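Local coordinates for TqaA (Penicillium aethiopicum, PDB 5DLK), which forms the terminal condensation-like domain of a fungal nonribosomal peptide synthetase, where it probably closes the carrier-bound peptide into a macrocycle, at residues R64-S78 / S404-P418. Numbering follows the deposited sequence.
With EDO (1,2-ethanediol), chain E.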
loop_
_atom_site.group_PDB
_atom_site.type_symbol
_atom_site.label_atom_id
_atom_site.label_comp_id
_atom_site.label_asym_id
_atom_site.label_seq_id
_atom_site.Cartn_x
_atom_site.Cartn_y
_atom_site.Cartn_z
ATOM N N ARG A 64 5.931 -3.728 9.424
ATOM C CA ARG A 64 6.523 -4.701 8.514
ATOM C C ARG A 64 7.769 -4.155 7.790
ATOM O O ARG A 64 8.299 -4.783 6.851
ATOM C CB ARG A 64 5.462 -5.162 7.517
ATOM C CG ARG A 64 4.440 -6.115 8.199
ATOM C CD ARG A 64 3.100 -6.192 7.484
ATOM N NE ARG A 64 2.171 -7.032 8.257
ATOM C CZ ARG A 64 1.538 -6.651 9.370
ATOM N NH1 ARG A 64 1.725 -5.436 9.900
ATOM N NH2 ARG A 64 0.730 -7.508 9.987
ATOM N N GLY A 65 8.238 -2.992 8.236
ATOM C CA GLY A 65 9.478 -2.433 7.703
ATOM C C GLY A 65 9.375 -2.136 6.221
ATOM O O GLY A 65 10.354 -2.288 5.478
ATOM N N THR A 66 8.188 -1.711 5.784
ATOM C CA THR A 66 7.922 -1.556 4.362
ATOM C C THR A 66 8.557 -0.253 3.887
ATOM O O THR A 66 8.141 0.832 4.274
ATOM C CB THR A 66 6.419 -1.569 4.061
ATOM O OG1 THR A 66 5.807 -2.587 4.860
ATOM C CG2 THR A 66 6.163 -1.897 2.583
ATOM N N PHE A 67 9.584 -0.378 3.053
ATOM C CA PHE A 67 10.469 0.747 2.770
ATOM C C PHE A 67 11.006 0.574 1.356
ATOM O O PHE A 67 11.457 -0.514 0.987
ATOM C CB PHE A 67 11.574 0.761 3.820
ATOM C CG PHE A 67 12.479 1.965 3.780
ATOM C CD1 PHE A 67 11.967 3.256 3.830
ATOM C CD2 PHE A 67 13.861 1.783 3.788
ATOM C CE1 PHE A 67 12.840 4.371 3.837
ATOM C CE2 PHE A 67 14.735 2.876 3.789
ATOM C CZ PHE A 67 14.218 4.169 3.808
ATOM N N HIS A 68 10.901 1.624 0.551
ATOM C CA HIS A 68 11.281 1.555 -0.854
ATOM C C HIS A 68 12.311 2.608 -1.200
ATOM O O HIS A 68 12.319 3.693 -0.620
ATOM C CB HIS A 68 10.075 1.771 -1.763
ATOM C CG HIS A 68 9.194 0.566 -1.894
ATOM N ND1 HIS A 68 8.487 0.044 -0.833
ATOM C CD2 HIS A 68 8.920 -0.223 -2.958
ATOM C CE1 HIS A 68 7.813 -1.021 -1.240
ATOM N NE2 HIS A 68 8.047 -1.196 -2.529
ATOM N N SER A 69 13.165 2.267 -2.159
ATOM C CA SER A 69 14.003 3.246 -2.844
ATOM C C SER A 69 13.587 3.238 -4.301
ATOM O O SER A 69 13.811 2.249 -5.004
ATOM C CB SER A 69 15.489 2.896 -2.710
ATOM O OG SER A 69 16.284 3.881 -3.362
ATOM N N TYR A 70 12.982 4.332 -4.757
ATOM C CA TYR A 70 12.592 4.451 -6.151
ATOM C C TYR A 70 13.733 5.129 -6.918
ATOM O O TYR A 70 14.085 6.267 -6.626
ATOM C CB TYR A 70 11.294 5.236 -6.290
ATOM C CG TYR A 70 10.094 4.448 -5.803
ATOM C CD1 TYR A 70 9.709 3.286 -6.458
ATOM C CD2 TYR A 70 9.359 4.858 -4.696
ATOM C CE1 TYR A 70 8.621 2.548 -6.023
ATOM C CE2 TYR A 70 8.257 4.124 -4.253
ATOM C CZ TYR A 70 7.902 2.968 -4.928
ATOM O OH TYR A 70 6.808 2.216 -4.525
ATOM N N ASN A 71 14.282 4.410 -7.889
ATOM C CA ASN A 71 15.577 4.764 -8.482
ATOM C C ASN A 71 15.452 5.153 -9.944
ATOM O O ASN A 71 14.920 4.397 -10.752
ATOM C CB ASN A 71 16.543 3.597 -8.363
ATOM C CG ASN A 71 16.665 3.094 -6.953
ATOM O OD1 ASN A 71 16.512 3.857 -5.998
ATOM N ND2 ASN A 71 16.934 1.798 -6.806
ATOM N N TRP A 72 15.966 6.328 -10.285
ATOM C CA TRP A 72 15.878 6.825 -11.644
ATOM C C TRP A 72 17.271 7.016 -12.229
ATOM O O TRP A 72 18.007 7.880 -11.776
ATOM C CB TRP A 72 15.119 8.139 -11.670
ATOM C CG TRP A 72 13.701 7.992 -11.197
ATOM C CD1 TRP A 72 13.203 8.310 -9.964
ATOM C CD2 TRP A 72 12.618 7.452 -11.947
ATOM N NE1 TRP A 72 11.857 8.017 -9.910
ATOM C CE2 TRP A 72 11.475 7.487 -11.117
ATOM C CE3 TRP A 72 12.495 6.947 -13.248
ATOM C CZ2 TRP A 72 10.228 7.052 -11.553
ATOM C CZ3 TRP A 72 11.252 6.506 -13.673
ATOM C CH2 TRP A 72 10.138 6.558 -12.824
ATOM N N THR A 73 17.620 6.213 -13.226
ATOM C CA THR A 73 18.918 6.351 -13.886
ATOM C C THR A 73 18.745 7.300 -15.064
ATOM O O THR A 73 17.998 7.012 -15.997
ATOM C CB THR A 73 19.470 5.002 -14.371
ATOM O OG1 THR A 73 19.542 4.088 -13.273
ATOM C CG2 THR A 73 20.876 5.172 -14.965
ATOM N N ILE A 74 19.444 8.430 -15.003
ATOM C CA ILE A 74 19.273 9.519 -15.959
ATOM C C ILE A 74 20.546 9.669 -16.797
ATOM O O ILE A 74 21.620 9.870 -16.243
ATOM C CB ILE A 74 18.976 10.845 -15.247
ATOM C CG1 ILE A 74 17.785 10.694 -14.283
ATOM C CG2 ILE A 74 18.697 11.949 -16.259
ATOM C CD1 ILE A 74 17.558 11.903 -13.396
ATOM N N LYS A 75 20.422 9.559 -18.117
ATOM C CA LYS A 75 21.587 9.650 -19.003
ATOM C C LYS A 75 21.385 10.684 -20.098
ATOM O O LYS A 75 20.338 10.719 -20.741
ATOM C CB LYS A 75 21.897 8.296 -19.635
ATOM C CG LYS A 75 22.491 7.295 -18.678
ATOM C CD LYS A 75 22.633 5.932 -19.327
ATOM C CE LYS A 75 23.207 4.938 -18.341
ATOM N NZ LYS A 75 23.104 3.536 -18.841
ATOM N N GLY A 76 22.396 11.524 -20.311
ATOM C CA GLY A 76 22.349 12.507 -21.378
ATOM C C GLY A 76 23.062 13.790 -21.015
ATOM O O GLY A 76 23.526 13.954 -19.888
ATOM N N ARG A 77 23.140 14.713 -21.966
ATOM C CA ARG A 77 23.861 15.960 -21.741
ATOM C C ARG A 77 22.933 17.087 -21.288
ATOM O O ARG A 77 23.395 18.157 -20.895
ATOM C CB ARG A 77 24.612 16.373 -23.013
ATOM C CG ARG A 77 25.090 15.199 -23.860
ATOM C CD ARG A 77 25.671 15.662 -25.190
ATOM N NE ARG A 77 25.147 14.879 -26.310
ATOM C CZ ARG A 77 25.738 13.800 -26.817
ATOM N NH1 ARG A 77 26.888 13.369 -26.314
ATOM N NH2 ARG A 77 25.181 13.153 -27.836
ATOM N N SER A 78 21.628 16.839 -21.322
ATOM C CA SER A 78 20.644 17.885 -21.037
ATOM C C SER A 78 20.320 18.059 -19.556
ATOM O O SER A 78 19.617 18.994 -19.181
ATOM C CB SER A 78 19.339 17.604 -21.791
ATOM O OG SER A 78 19.559 17.468 -23.182
ATOM N N SER A 404 16.885 17.473 -24.751
ATOM C CA SER A 404 17.171 16.947 -26.089
ATOM C C SER A 404 17.760 15.544 -26.020
ATOM O O SER A 404 17.297 14.626 -26.700
ATOM C CB SER A 404 18.123 17.880 -26.849
ATOM O OG SER A 404 19.102 18.431 -25.982
ATOM N N SER A 405 18.790 15.378 -25.201
ATOM C CA SER A 405 19.320 14.051 -24.934
ATOM C C SER A 405 19.116 13.767 -23.456
ATOM O O SER A 405 19.875 14.250 -22.612
ATOM C CB SER A 405 20.802 13.935 -25.332
ATOM O OG SER A 405 21.665 14.564 -24.397
ATOM N N LEU A 406 18.059 13.019 -23.152
ATOM C CA LEU A 406 17.739 12.645 -21.777
ATOM C C LEU A 406 16.969 11.336 -21.725
ATOM O O LEU A 406 15.789 11.290 -22.068
ATOM C CB LEU A 406 16.928 13.741 -21.091
ATOM C CG LEU A 406 17.688 14.536 -20.036
ATOM C CD1 LEU A 406 16.743 15.198 -19.046
ATOM C CD2 LEU A 406 18.678 13.635 -19.326
ATOM N N ASP A 407 17.649 10.277 -21.302
ATOM C CA ASP A 407 17.039 8.960 -21.151
ATOM C C ASP A 407 16.870 8.676 -19.664
ATOM O O ASP A 407 17.814 8.828 -18.889
ATOM C CB ASP A 407 17.895 7.881 -21.819
ATOM C CG ASP A 407 17.316 6.481 -21.656
ATOM O OD1 ASP A 407 16.293 6.177 -22.314
ATOM O OD2 ASP A 407 17.891 5.676 -20.887
ATOM N N VAL A 408 15.667 8.282 -19.259
ATOM C CA VAL A 408 15.408 8.035 -17.846
ATOM C C VAL A 408 14.845 6.625 -17.659
ATOM O O VAL A 408 13.846 6.270 -18.278
ATOM C CB VAL A 408 14.429 9.073 -17.257
ATOM C CG1 VAL A 408 14.208 8.802 -15.786
ATOM C CG2 VAL A 408 14.955 10.495 -17.465
ATOM N N GLN A 409 15.499 5.829 -16.814
ATOM C CA GLN A 409 15.095 4.442 -16.585
ATOM C C GLN A 409 14.737 4.190 -15.121
ATOM O O GLN A 409 15.430 4.651 -14.211
ATOM C CB GLN A 409 16.209 3.487 -17.024
ATOM C CG GLN A 409 16.329 3.331 -18.540
ATOM C CD GLN A 409 15.170 2.544 -19.134
ATOM O OE1 GLN A 409 14.350 3.086 -19.879
ATOM N NE2 GLN A 409 15.100 1.254 -18.809
ATOM N N TYR A 410 13.660 3.438 -14.909
ATOM C CA TYR A 410 13.153 3.135 -13.571
ATOM C C TYR A 410 13.675 1.816 -13.024
ATOM O O TYR A 410 13.803 0.844 -13.756
ATOM C CB TYR A 410 11.619 3.090 -13.598
ATOM C CG TYR A 410 10.964 2.509 -12.357
ATOM C CD1 TYR A 410 10.604 3.333 -11.301
ATOM C CD2 TYR A 410 10.675 1.144 -12.255
ATOM C CE1 TYR A 410 9.982 2.825 -10.170
ATOM C CE2 TYR A 410 10.056 0.623 -11.114
ATOM C CZ TYR A 410 9.713 1.475 -10.082
ATOM O OH TYR A 410 9.111 0.995 -8.946
ATOM N N SER A 411 13.955 1.789 -11.726
ATOM C CA SER A 411 14.192 0.546 -11.007
ATOM C C SER A 411 13.937 0.814 -9.523
ATOM O O SER A 411 13.714 1.954 -9.140
ATOM C CB SER A 411 15.615 0.022 -11.246
ATOM O OG SER A 411 16.577 0.882 -10.678
ATOM N N LYS A 412 13.972 -0.213 -8.679
ATOM C CA LYS A 412 13.719 0.043 -7.260
ATOM C C LYS A 412 14.389 -0.964 -6.357
ATOM O O LYS A 412 14.754 -2.069 -6.789
ATOM C CB LYS A 412 12.202 0.066 -6.984
ATOM C CG LYS A 412 11.534 -1.297 -7.170
ATOM C CD LYS A 412 10.075 -1.268 -6.755
ATOM C CE LYS A 412 9.393 -2.603 -7.090
ATOM N NZ LYS A 412 10.139 -3.718 -6.490
ATOM N N PHE A 413 14.589 -0.558 -5.108
ATOM C CA PHE A 413 14.927 -1.468 -4.033
ATOM C C PHE A 413 13.686 -1.489 -3.127
ATOM O O PHE A 413 13.006 -0.470 -2.996
ATOM C CB PHE A 413 16.128 -1.020 -3.212
ATOM C CG PHE A 413 17.350 -0.639 -4.016
ATOM C CD1 PHE A 413 17.742 -1.362 -5.128
ATOM C CD2 PHE A 413 18.113 0.460 -3.626
ATOM C CE1 PHE A 413 18.895 -0.994 -5.842
ATOM C CE2 PHE A 413 19.253 0.833 -4.339
ATOM C CZ PHE A 413 19.636 0.105 -5.441
ATOM N N ALA A 414 13.423 -2.612 -2.470
ATOM C CA ALA A 414 12.247 -2.693 -1.596
ATOM C C ALA A 414 12.423 -3.694 -0.444
ATOM O O ALA A 414 13.026 -4.760 -0.608
ATOM C CB ALA A 414 11.013 -3.046 -2.427
ATOM N N ARG A 415 11.907 -3.320 0.724
ATOM C CA ARG A 415 11.846 -4.180 1.900
ATOM C C ARG A 415 10.370 -4.354 2.268
ATOM O O ARG A 415 9.587 -3.405 2.152
ATOM C CB ARG A 415 12.585 -3.575 3.095
ATOM C CG ARG A 415 14.038 -3.158 2.813
ATOM C CD ARG A 415 14.827 -4.302 2.225
ATOM N NE ARG A 415 15.001 -5.408 3.157
ATOM C CZ ARG A 415 15.664 -6.520 2.851
ATOM N NH1 ARG A 415 16.221 -6.642 1.656
ATOM N NH2 ARG A 415 15.775 -7.504 3.733
ATOM N N PHE A 416 10.022 -5.553 2.721
ATOM C CA PHE A 416 8.661 -5.858 3.192
ATOM C C PHE A 416 8.711 -7.191 3.906
ATOM O O PHE A 416 9.078 -8.193 3.307
ATOM C CB PHE A 416 7.660 -5.910 2.035
ATOM C CG PHE A 416 6.266 -6.322 2.461
ATOM C CD1 PHE A 416 5.504 -5.489 3.258
ATOM C CD2 PHE A 416 5.738 -7.554 2.072
ATOM C CE1 PHE A 416 4.202 -5.855 3.662
ATOM C CE2 PHE A 416 4.436 -7.927 2.463
ATOM C CZ PHE A 416 3.678 -7.078 3.259
ATOM N N ASP A 417 8.332 -7.213 5.177
ATOM C CA ASP A 417 8.421 -8.444 5.962
ATOM C C ASP A 417 7.140 -8.711 6.741
ATOM O O ASP A 417 6.922 -8.122 7.789
ATOM C CB ASP A 417 9.610 -8.371 6.916
ATOM C CG ASP A 417 10.926 -8.318 6.177
ATOM O OD1 ASP A 417 11.316 -9.353 5.614
ATOM O OD2 ASP A 417 11.529 -7.239 6.154
ATOM N N PRO A 418 6.294 -9.609 6.217
ATOM C CA PRO A 418 5.025 -9.963 6.869
ATOM C C PRO A 418 5.211 -10.431 8.307
ATOM O O PRO A 418 6.284 -10.917 8.670
ATOM C CB PRO A 418 4.489 -11.126 6.008
ATOM C CG PRO A 418 5.124 -10.958 4.682
ATOM C CD PRO A 418 6.498 -10.333 4.952
HETATM C C1 EDO E . 11.402 -9.115 1.251
HETATM O O1 EDO E . 10.135 -8.534 0.858
HETATM C C2 EDO E . 12.447 -8.063 1.667
HETATM O O2 EDO E . 12.109 -7.426 2.919
HETATM O O HOH W 1 17.862 -0.125 -8.787
HETATM O O HOH W 2 17.191 2.891 -12.605
HETATM O O HOH W 3 19.052 5.813 -18.260
#
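Tyr410 swings its ring away from its own amide nitrogen (chi1 168°) while CG of Trp72 is turned to the side of its own N (chi1 -62°), and the two rings meet edge-to-face, the tyrosine edge over the indole, the centroid of the six-membered ring of Trp72 5.3 Å from that of the Tyr410 ring and the planes at 62°. Further along this ring, Tyr410 OH lies in the plane of Tyr70, 3.3 Å from Tyr70 CE1. Next on the same face, Ala414 CB sits over the His68 ring in a CH-pi contact, 3.7 Å from its centroid. On the opposite face, Asn71 ND2 stands 3.3 Å above the centre of the Phe413 ring; the Asn71 amide is steadied by Ser69 OG, which donates to a lone pair of Asn71 OD1 at 2.6 Å. Paired backbone bonds from Phe67–Arg415 to Lys75–Asp407 join 67-75 to 407-415, an outermost strand of its mixed sheet within this chain. Arg415 CB lies 3.5 Å from Gly65 O; beyond it the chain bends at chi2 and chi3, its guanidinium making a cation-pi contact with Trp145, and a leucine here would probably leave that indole without its cation. Mostly aromatic and apolar groups, with His68 and Lys412 among them, thus line the face of Tyr70, near phosphopantetheine-binding Gly183, whereas the opposite face carries water-bridged polar groups: one water links Asn71 ND2 and Ser411 OG, another Thr73 OG1, Ser411 OG and the backbone O of Gln409.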